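Local atomic coordinates of acetoin utilization protein (Exiguobacterium sibiricum, PDB entry 2Q04), a protein that probably transfers an acetyl group from acetyl-CoA to an acceptor, as a GNAT-family acetyltransferase that may act in acetoin utilization. Residues 133-141 / 172-180. Sequence-based numbering, arbitrary orientation. Where two conformers were deposited one is given.
Sequences TTEYYWHWD and DPEIASHPA. With CA (calcium ion), chain G; EDO (1,2-ethanediol), chain J.
Tyr136 lays its ring carbon CE1 3.8 Å from Ile175 CG1, the two side chains crossing at about a right angle, where strand 130-135 of the GNAT-type mixed sheet runs out into a 3-10 turn beside the short helix 173-176. An aromatic residue suits this position just past the strand: its carbons pack on the buried isoleucine, while its hydroxyl lies near the carboxylate of Glu174. Ile175 CG1 stands anti to its carbonyl carbon (chi1 -74°), and the extended chain carries CD1 on to Thr134 CG2, 3.8 Å away. In the turn, Tyr136 CB lies over one face of the Trp138 indole, toward its rim, while CZ3 at the ring edge approaches Ser177 OG. Tyr137 CD2 sits over one face of the His178 ring, near its rim, the planes 38° apart. Trp140 points CH2 at Ala180 O, 3.5 Å off at the ring edge, and its indole is held in rotation partly by NE1 donating to Glu135 OE1 (3.0 Å), near the ring plane. With an alanine here, Glu135 OE1 would probably lose a bond that steadies its carboxylate, and a gap is likely to open beside Ala180. Glu135 OE2 in turn accepts from a water on the calcium ion, which Thr134 O binds directly at 2.5 Å.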
ATOM      1  N   THR A 133      -2.058  -6.189  -2.972  1.00 56.59           N
ATOM      2  CA  THR A 133      -2.545  -4.822  -3.140  1.00 56.97           C
ATOM      3  C   THR A 133      -3.375  -4.720  -4.417  1.00 56.40           C
ATOM      4  O   THR A 133      -3.156  -5.469  -5.369  1.00 56.30           O
ATOM      5  CB  THR A 133      -1.336  -3.764  -3.189  1.00 56.24           C
ATOM      6  OG1 THR A 133      -1.786  -2.491  -2.728  1.00 57.69           O
ATOM      7  CG2 THR A 133      -0.788  -3.619  -4.576  1.00 56.81           C
ATOM      8  N   THR A 134      -4.336  -3.812  -4.414  1.00 56.27           N
ATOM      9  CA  THR A 134      -5.188  -3.582  -5.567  1.00 57.08           C
ATOM     10  C   THR A 134      -5.085  -2.142  -5.994  1.00 57.56           C
ATOM     11  O   THR A 134      -5.079  -1.244  -5.155  1.00 58.67           O
ATOM     12  CB  THR A 134      -6.635  -3.864  -5.234  1.00 57.98           C
ATOM     13  OG1 THR A 134      -7.007  -3.121  -4.064  1.00 60.82           O
ATOM     14  CG2 THR A 134      -6.847  -5.343  -4.980  1.00 58.69           C
ATOM     15  N   GLU A 135      -5.004  -1.916  -7.307  1.00 58.00           N
ATOM     16  CA  GLU A 135      -4.909  -0.553  -7.868  1.00 56.83           C
ATOM     17  C   GLU A 135      -5.938  -0.385  -8.985  1.00 56.67           C
ATOM     18  O   GLU A 135      -5.986  -1.184  -9.905  1.00 56.81           O
ATOM     19  CB  GLU A 135      -3.491  -0.295  -8.406  1.00 56.83           C
ATOM     20  CG  GLU A 135      -2.420  -0.082  -7.302  1.00 57.54           C
ATOM     21  CD  GLU A 135      -2.547   1.279  -6.596  1.00 61.62           C
ATOM     22  OE1 GLU A 135      -3.099   2.210  -7.208  1.00 61.46           O
ATOM     23  OE2 GLU A 135      -2.088   1.409  -5.426  1.00 61.75           O
ATOM     24  N   TYR A 136      -6.770   0.654  -8.874  1.00 55.77           N
ATOM     25  CA  TYR A 136      -7.823   0.917  -9.834  1.00 55.32           C
ATOM     26  C   TYR A 136      -7.631   2.290 -10.475  1.00 55.27           C
ATOM     27  O   TYR A 136      -7.383   3.275  -9.777  1.00 55.23           O
ATOM     28  CB  TYR A 136      -9.173   0.882  -9.145  1.00 56.39           C
ATOM     29  CG  TYR A 136      -9.424  -0.364  -8.341  1.00 56.59           C
ATOM     30  CD1 TYR A 136     -10.169  -1.418  -8.867  1.00 57.93           C
ATOM     31  CD2 TYR A 136      -8.948  -0.483  -7.045  1.00 57.24           C
ATOM     32  CE1 TYR A 136     -10.427  -2.566  -8.117  1.00 58.99           C
ATOM     33  CE2 TYR A 136      -9.190  -1.634  -6.288  1.00 57.91           C
ATOM     34  CZ  TYR A 136      -9.935  -2.665  -6.832  1.00 58.60           C
ATOM     35  OH  TYR A 136     -10.194  -3.783  -6.090  1.00 60.44           O
ATOM     36  N   TYR A 137      -7.860   2.372 -11.789  1.00 54.83           N
ATOM     37  CA  TYR A 137      -7.615   3.617 -12.548  1.00 54.66           C
ATOM     38  C   TYR A 137      -8.361   4.831 -11.942  1.00 55.12           C
ATOM     39  O   TYR A 137      -7.908   5.978 -12.072  1.00 54.61           O
ATOM     40  CB  TYR A 137      -8.035   3.448 -14.027  1.00 54.51           C
ATOM     41  CG  TYR A 137      -9.490   3.812 -14.283  1.00 55.32           C
ATOM     42  CD1 TYR A 137      -9.888   5.151 -14.382  1.00 55.90           C
ATOM     43  CD2 TYR A 137     -10.472   2.831 -14.381  1.00 52.73           C
ATOM     44  CE1 TYR A 137     -11.212   5.496 -14.575  1.00 56.17           C
ATOM     45  CE2 TYR A 137     -11.811   3.171 -14.598  1.00 54.50           C
ATOM     46  CZ  TYR A 137     -12.173   4.506 -14.672  1.00 55.40           C
ATOM     47  OH  TYR A 137     -13.498   4.858 -14.863  1.00 56.77           O
ATOM     48  N   TRP A 138      -9.511   4.572 -11.306  1.00 55.65           N
ATOM     49  CA  TRP A 138     -10.398   5.662 -10.824  1.00 55.88           C
ATOM     50  C   TRP A 138      -9.923   6.375  -9.514  1.00 55.13           C
ATOM     51  O   TRP A 138     -10.624   7.247  -8.993  1.00 54.02           O
ATOM     52  CB  TRP A 138     -11.862   5.167 -10.682  1.00 56.69           C
ATOM     53  CG  TRP A 138     -12.032   3.890  -9.867  1.00 57.82           C
ATOM     54  CD1 TRP A 138     -11.941   3.767  -8.517  1.00 60.60           C
ATOM     55  CD2 TRP A 138     -12.389   2.588 -10.365  1.00 57.23           C
ATOM     56  NE1 TRP A 138     -12.176   2.464  -8.141  1.00 61.86           N
ATOM     57  CE2 TRP A 138     -12.470   1.726  -9.259  1.00 62.03           C
ATOM     58  CE3 TRP A 138     -12.620   2.070 -11.638  1.00 60.36           C
ATOM     59  CZ2 TRP A 138     -12.778   0.363  -9.389  1.00 61.73           C
ATOM     60  CZ3 TRP A 138     -12.930   0.706 -11.768  1.00 59.54           C
ATOM     61  CH2 TRP A 138     -13.007  -0.119 -10.655  1.00 60.51           C
ATOM     62  N   HIS A 139      -8.744   5.986  -9.013  0.50 54.70           N
ATOM     63  CA  HIS A 139      -8.145   6.636  -7.848  0.50 54.76           C
ATOM     64  C   HIS A 139      -6.816   7.325  -8.216  0.50 54.79           C
ATOM     65  O   HIS A 139      -6.155   7.905  -7.358  0.50 54.99           O
ATOM     66  CB  HIS A 139      -7.904   5.611  -6.726  0.50 54.59           C
ATOM     67  CG  HIS A 139      -9.156   4.957  -6.219  0.50 53.10           C
ATOM     68  ND1 HIS A 139      -9.279   3.592  -6.079  0.50 50.39           N
ATOM     69  CD2 HIS A 139     -10.341   5.483  -5.826  0.50 49.80           C
ATOM     70  CE1 HIS A 139     -10.482   3.307  -5.613  0.50 47.75           C
ATOM     71  NE2 HIS A 139     -11.146   4.437  -5.454  0.50 45.93           N
ATOM     72  N   TRP A 140      -6.470   7.307  -9.504  1.00 54.86           N
ATOM     73  CA  TRP A 140      -5.183   7.831  -9.969  1.00 55.43           C
ATOM     74  C   TRP A 140      -5.315   9.292 -10.378  1.00 56.12           C
ATOM     75  O   TRP A 140      -6.292   9.677 -10.998  1.00 55.60           O
ATOM     76  CB  TRP A 140      -4.660   7.007 -11.152  1.00 54.74           C
ATOM     77  CG  TRP A 140      -4.440   5.557 -10.830  1.00 55.22           C
ATOM     78  CD1 TRP A 140      -4.298   5.000  -9.581  1.00 56.39           C
ATOM     79  CD2 TRP A 140      -4.190   4.498 -11.763  1.00 56.29           C
ATOM     80  NE1 TRP A 140      -4.062   3.653  -9.687  1.00 51.91           N
ATOM     81  CE2 TRP A 140      -3.980   3.317 -11.011  1.00 53.87           C
ATOM     82  CE3 TRP A 140      -4.158   4.424 -13.165  1.00 56.82           C
ATOM     83  CZ2 TRP A 140      -3.744   2.073 -11.614  1.00 56.41           C
ATOM     84  CZ3 TRP A 140      -3.921   3.180 -13.764  1.00 55.96           C
ATOM     85  CH2 TRP A 140      -3.708   2.028 -12.987  1.00 56.32           C
ATOM     86  N   ASP A 141      -4.311  10.103 -10.019  1.00 58.05           N
ATOM     87  CA  ASP A 141      -4.310  11.533 -10.347  1.00 58.39           C
ATOM     88  C   ASP A 141      -3.648  11.767 -11.692  1.00 59.25           C
ATOM     89  O   ASP A 141      -2.581  12.365 -11.778  1.00 59.73           O
ATOM     90  CB  ASP A 141      -3.586  12.333  -9.261  1.00 58.27           C
ATOM     91  CG  ASP A 141      -3.739  13.844  -9.443  1.00 59.23           C
ATOM     92  OD1 ASP A 141      -4.636  14.279 -10.221  1.00 55.97           O
ATOM     93  OD2 ASP A 141      -2.974  14.593  -8.802  1.00 63.53           O
ATOM     94  N   ASP A 172     -11.225 -11.391 -10.553  1.00 56.48           N
ATOM     95  CA  ASP A 172     -12.008 -10.453  -9.759  1.00 56.57           C
ATOM     96  C   ASP A 172     -12.721  -9.478 -10.694  1.00 56.80           C
ATOM     97  O   ASP A 172     -12.078  -8.810 -11.493  1.00 57.10           O
ATOM     98  CB  ASP A 172     -11.109  -9.671  -8.804  1.00 56.22           C
ATOM     99  CG  ASP A 172     -11.885  -8.655  -7.971  1.00 56.31           C
ATOM    100  OD1 ASP A 172     -12.832  -9.065  -7.266  1.00 59.61           O
ATOM    101  OD2 ASP A 172     -11.528  -7.454  -8.002  1.00 56.36           O
ATOM    102  N   PRO A 173     -14.062  -9.406 -10.602  1.00 56.76           N
ATOM    103  CA  PRO A 173     -14.834  -8.564 -11.508  1.00 56.74           C
ATOM    104  C   PRO A 173     -14.353  -7.102 -11.572  1.00 56.84           C
ATOM    105  O   PRO A 173     -14.200  -6.563 -12.651  1.00 56.96           O
ATOM    106  CB  PRO A 173     -16.247  -8.634 -10.929  1.00 56.88           C
ATOM    107  CG  PRO A 173     -16.294  -9.921 -10.225  1.00 56.81           C
ATOM    108  CD  PRO A 173     -14.933 -10.134  -9.662  1.00 56.98           C
ATOM    109  N   GLU A 174     -14.129  -6.483 -10.421  1.00 57.26           N
ATOM    110  CA  GLU A 174     -13.740  -5.065 -10.380  1.00 58.37           C
ATOM    111  C   GLU A 174     -12.383  -4.827 -11.060  1.00 57.60           C
ATOM    112  O   GLU A 174     -12.237  -3.913 -11.877  1.00 58.02           O
ATOM    113  CB  GLU A 174     -13.692  -4.542  -8.931  1.00 58.77           C
ATOM    114  CG  GLU A 174     -15.073  -4.181  -8.336  1.00 62.60           C
ATOM    115  CD  GLU A 174     -14.992  -3.744  -6.856  1.00 62.28           C
ATOM    116  OE1 GLU A 174     -13.907  -3.305  -6.420  1.00 72.12           O
ATOM    117  OE2 GLU A 174     -16.015  -3.818  -6.150  1.00 70.42           O
ATOM    118  N   ILE A 175     -11.400  -5.629 -10.710  1.00 57.07           N
ATOM    119  CA  ILE A 175     -10.092  -5.515 -11.330  1.00 57.35           C
ATOM    120  C   ILE A 175     -10.147  -5.871 -12.811  1.00 57.05           C
ATOM    121  O   ILE A 175      -9.597  -5.155 -13.646  1.00 56.72           O
ATOM    122  CB  ILE A 175      -9.067  -6.404 -10.625  1.00 58.01           C
ATOM    123  CG1 ILE A 175      -8.688  -5.780  -9.287  1.00 58.27           C
ATOM    124  CG2 ILE A 175      -7.816  -6.578 -11.497  1.00 59.82           C
ATOM    125  CD1 ILE A 175      -7.869  -6.656  -8.440  1.00 62.37           C
ATOM    126  N   ALA A 176     -10.868  -6.946 -13.135  1.00 56.78           N
ATOM    127  CA  ALA A 176     -10.961  -7.423 -14.503  1.00 56.30           C
ATOM    128  C   ALA A 176     -11.680  -6.433 -15.417  1.00 56.33           C
ATOM    129  O   ALA A 176     -11.533  -6.493 -16.638  1.00 56.50           O
ATOM    130  CB  ALA A 176     -11.663  -8.767 -14.537  1.00 56.35           C
ATOM    131  N   SER A 177     -12.454  -5.520 -14.826  1.00 56.13           N
ATOM    132  CA  SER A 177     -13.314  -4.608 -15.606  1.00 56.07           C
ATOM    133  C   SER A 177     -12.519  -3.677 -16.541  1.00 56.55           C
ATOM    134  O   SER A 177     -13.080  -3.082 -17.459  1.00 56.74           O
ATOM    135  CB  SER A 177     -14.156  -3.749 -14.671  1.00 55.51           C
ATOM    136  OG  SER A 177     -13.388  -2.689 -14.127  1.00 54.05           O
ATOM    137  N   HIS A 178     -11.235  -3.509 -16.257  1.00 56.74           N
ATOM    138  CA  HIS A 178     -10.361  -2.616 -17.052  1.00 56.27           C
ATOM    139  C   HIS A 178      -8.915  -3.142 -16.965  1.00 56.12           C
ATOM    140  O   HIS A 178      -8.388  -3.287 -15.878  1.00 56.27           O
ATOM    141  CB  HIS A 178     -10.422  -1.161 -16.474  1.00 55.65           C
ATOM    142  CG  HIS A 178      -9.860  -0.100 -17.397  1.00 53.51           C
ATOM    143  ND1 HIS A 178      -8.508   0.060 -17.619  1.00 49.64           N
ATOM    144  CD2 HIS A 178     -10.471   0.896 -18.087  1.00 50.69           C
ATOM    145  CE1 HIS A 178      -8.316   1.076 -18.443  1.00 49.46           C
ATOM    146  NE2 HIS A 178      -9.491   1.600 -18.738  1.00 48.43           N
ATOM    147  N   PRO A 179      -8.280  -3.442 -18.130  1.00 56.08           N
ATOM    148  CA  PRO A 179      -6.928  -4.012 -18.142  1.00 56.27           C
ATOM    149  C   PRO A 179      -5.877  -3.185 -17.382  1.00 56.44           C
ATOM    150  O   PRO A 179      -4.856  -3.721 -16.980  1.00 56.38           O
ATOM    151  CB  PRO A 179      -6.574  -4.051 -19.619  1.00 56.31           C
ATOM    152  CG  PRO A 179      -7.819  -4.077 -20.308  1.00 56.71           C
ATOM    153  CD  PRO A 179      -8.827  -3.343 -19.483  1.00 56.57           C
ATOM    154  N   ALA A 180      -6.110  -1.886 -17.238  1.00 56.45           N
ATOM    155  CA  ALA A 180      -5.169  -1.029 -16.518  1.00 56.49           C
ATOM    156  C   ALA A 180      -5.156  -1.351 -15.015  1.00 56.49           C
ATOM    157  O   ALA A 180      -4.116  -1.215 -14.346  1.00 55.78           O
ATOM    158  CB  ALA A 180      -5.493   0.428 -16.738  1.00 56.26           C
TER
HETATM  159 CA    CA G 211      -5.342  -0.151  -2.983  1.00 48.61          CA
HETATM  160  C1  EDO J 214      -2.217   6.294  -6.801  1.00 80.42           C
HETATM  161  O1  EDO J 214      -1.605   5.061  -7.243  1.00 76.23           O
HETATM  162  C2  EDO J 214      -2.963   6.077  -5.500  1.00 79.86           C
HETATM  163  O2  EDO J 214      -3.915   7.122  -5.312  1.00 81.33           O
HETATM  164  O   HOH W   1      -2.952  -0.214  -3.448  1.00 30.05           O
HETATM  165  O   HOH W   2      -4.860  -2.544  -1.952  1.00 40.53           O
HETATM  166  O   HOH W   3      -8.011   0.284  -2.668  1.00 39.98           O